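Long-range contact in transcriptional regulator, LysR family (Vibrio cholerae, PDB 3T1B), which probably binds DNA as a LysR-type transcription factor and activates virulence genes of this bacterium: residues S99-R104 with L235-M240. The protein carries 1 engineered substitution. Residues are numbered along the deposited sequence; the frame is centred on the assembly and turned at random.
Sequences SELTKR and LMPDVM. Engineered in segment 99-104: E100 (natural residue Asn).
The CD2 methyl of L101 fills a shallow three-sided hollow in segment 235-240, made by CG of P237, CG1 of V239 and the sulfur of M240. The fit is even: CD2 of L101 stands 4.0 Å from V239 CG1, 4.1 Å from M240 SD and 4.2 Å from P237 CG. M240 forms a bump in return. Extended to its sulfur (chi2 174°), it runs nearly perpendicular to L101 and lays SD against both L101 and CB of the engineered E100, 3.8 Å from SD to CB. V239 is a forked wedge: CG1 takes the L101 side, and CG2 meets CB of R104 at 4.0 Å. Beyond it R104, whose chain turns twice (chi2 -68°, chi3 -73°), bends back over the V239-M240 end of the 3-10 segment, its CG 4.1 Å from CG of M240. The guanidinium turns an edge to V239 O, but NE stays 3.6 Å from that oxygen, too long for a hydrogen bond; NH2 forms a salt bridge with E243 instead. V160 and I264, on the strands linking the lobes, also touch L101. The turn leading into helix 102-116 in one lobe thus meets the end of strand 233-237 and the 3-10 segment after it in the other, across the interlobe cleft of the periplasmic-binding-protein-like effector domain of LysR-type regulators.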
loop_
_atom_site.group_PDB
_atom_site.type_symbol
_atom_site.label_atom_id
_atom_site.label_comp_id
_atom_site.label_asym_id
_atom_site.label_seq_id
_atom_site.Cartn_x
_atom_site.Cartn_y
_atom_site.Cartn_z
ATOM N N SER A 99 -18.349 -2.201 15.056
ATOM C CA SER A 99 -19.091 -1.073 15.616
ATOM C C SER A 99 -20.213 -1.484 16.569
ATOM O O SER A 99 -20.215 -1.103 17.738
ATOM C CB SER A 99 -19.668 -0.206 14.491
ATOM O OG SER A 99 -18.637 0.414 13.738
ATOM N N GLU A 100 -21.166 -2.261 16.064
ATOM C CA GLU A 100 -22.400 -2.537 16.796
ATOM C C GLU A 100 -22.301 -3.689 17.795
ATOM O O GLU A 100 -23.001 -3.699 18.808
ATOM C CB GLU A 100 -23.537 -2.824 15.814
ATOM C CG GLU A 100 -23.535 -1.936 14.584
ATOM C CD GLU A 100 -23.750 -0.472 14.913
ATOM O OE1 GLU A 100 -24.710 -0.158 15.649
ATOM O OE2 GLU A 100 -22.960 0.367 14.432
ATOM N N LEU A 101 -21.437 -4.658 17.510
ATOM C CA LEU A 101 -21.443 -5.917 18.251
ATOM C C LEU A 101 -20.543 -5.956 19.487
ATOM O O LEU A 101 -20.749 -6.783 20.376
ATOM C CB LEU A 101 -21.099 -7.080 17.316
ATOM C CG LEU A 101 -22.009 -7.214 16.091
ATOM C CD1 LEU A 101 -21.644 -8.441 15.275
ATOM C CD2 LEU A 101 -23.469 -7.263 16.518
ATOM N N THR A 102 -19.557 -5.068 19.554
ATOM C CA THR A 102 -18.593 -5.104 20.651
ATOM C C THR A 102 -19.247 -4.948 22.020
ATOM O O THR A 102 -18.930 -5.681 22.954
ATOM C CB THR A 102 -17.513 -4.021 20.492
ATOM O OG1 THR A 102 -16.913 -4.133 19.197
ATOM C CG2 THR A 102 -16.441 -4.183 21.564
ATOM N N LYS A 103 -20.156 -3.986 22.134
ATOM C CA LYS A 103 -20.849 -3.734 23.389
ATOM C C LYS A 103 -21.570 -4.979 23.899
ATOM O O LYS A 103 -21.519 -5.299 25.088
ATOM C CB LYS A 103 -21.853 -2.593 23.220
ATOM C CG LYS A 103 -22.668 -2.284 24.464
ATOM C CD LYS A 103 -21.786 -1.795 25.603
ATOM C CE LYS A 103 -22.618 -1.289 26.774
ATOM N NZ LYS A 103 -23.401 -2.375 27.430
ATOM N N ARG A 104 -22.237 -5.682 22.989
ATOM C CA ARG A 104 -23.065 -6.824 23.351
ATOM C C ARG A 104 -22.248 -8.088 23.593
ATOM O O ARG A 104 -22.465 -8.802 24.573
ATOM C CB ARG A 104 -24.094 -7.098 22.252
ATOM C CG ARG A 104 -24.586 -5.851 21.540
ATOM C CD ARG A 104 -25.424 -4.964 22.458
ATOM N NE ARG A 104 -26.746 -5.527 22.734
ATOM C CZ ARG A 104 -27.756 -4.823 23.235
ATOM N NH1 ARG A 104 -27.591 -3.535 23.516
ATOM N NH2 ARG A 104 -28.925 -5.404 23.453
ATOM N N LEU A 235 -34.146 -5.836 9.724
ATOM C CA LEU A 235 -33.322 -7.034 9.831
ATOM C C LEU A 235 -32.085 -6.730 10.679
ATOM O O LEU A 235 -31.297 -5.844 10.346
ATOM C CB LEU A 235 -32.914 -7.526 8.445
ATOM C CG LEU A 235 -32.071 -8.800 8.387
ATOM C CD1 LEU A 235 -32.878 -10.000 8.855
ATOM C CD2 LEU A 235 -31.526 -9.019 6.976
ATOM N N MET A 236 -31.915 -7.466 11.772
ATOM C CA MET A 236 -30.892 -7.125 12.751
ATOM C C MET A 236 -30.338 -8.361 13.440
ATOM O O MET A 236 -31.019 -9.379 13.525
ATOM C CB MET A 236 -31.491 -6.184 13.797
ATOM C CG MET A 236 -30.506 -5.230 14.427
ATOM S SD MET A 236 -31.326 -3.711 14.937
ATOM C CE MET A 236 -32.031 -3.171 13.378
ATOM N N PRO A 237 -29.084 -8.281 13.917
ATOM C CA PRO A 237 -28.504 -9.379 14.695
ATOM C C PRO A 237 -29.387 -9.701 15.892
ATOM O O PRO A 237 -29.901 -8.786 16.533
ATOM C CB PRO A 237 -27.170 -8.800 15.165
ATOM C CG PRO A 237 -26.805 -7.816 14.109
ATOM C CD PRO A 237 -28.102 -7.214 13.647
ATOM N N ASP A 238 -29.563 -10.985 16.177
ATOM C CA ASP A 238 -30.381 -11.410 17.302
ATOM C C ASP A 238 -29.803 -10.950 18.639
ATOM O O ASP A 238 -30.543 -10.695 19.591
ATOM C CB ASP A 238 -30.549 -12.929 17.301
ATOM C CG ASP A 238 -29.232 -13.664 17.150
ATOM O OD1 ASP A 238 -28.164 -13.040 17.331
ATOM O OD2 ASP A 238 -29.264 -14.875 16.842
ATOM N N VAL A 239 -28.478 -10.838 18.702
ATOM C CA VAL A 239 -27.798 -10.447 19.932
ATOM C C VAL A 239 -28.123 -9.002 20.308
ATOM O O VAL A 239 -28.006 -8.611 21.470
ATOM C CB VAL A 239 -26.267 -10.626 19.817
ATOM C CG1 VAL A 239 -25.660 -9.500 18.997
ATOM C CG2 VAL A 239 -25.635 -10.673 21.196
ATOM N N MET A 240 -28.534 -8.214 19.320
ATOM C CA MET A 240 -28.926 -6.830 19.555
ATOM C C MET A 240 -30.427 -6.717 19.806
ATOM O O MET A 240 -30.940 -5.625 20.042
ATOM C CB MET A 240 -28.549 -5.953 18.359
ATOM C CG MET A 240 -27.069 -5.617 18.261
ATOM S SD MET A 240 -26.654 -4.720 16.748
ATOM C CE MET A 240 -27.754 -3.305 16.848
#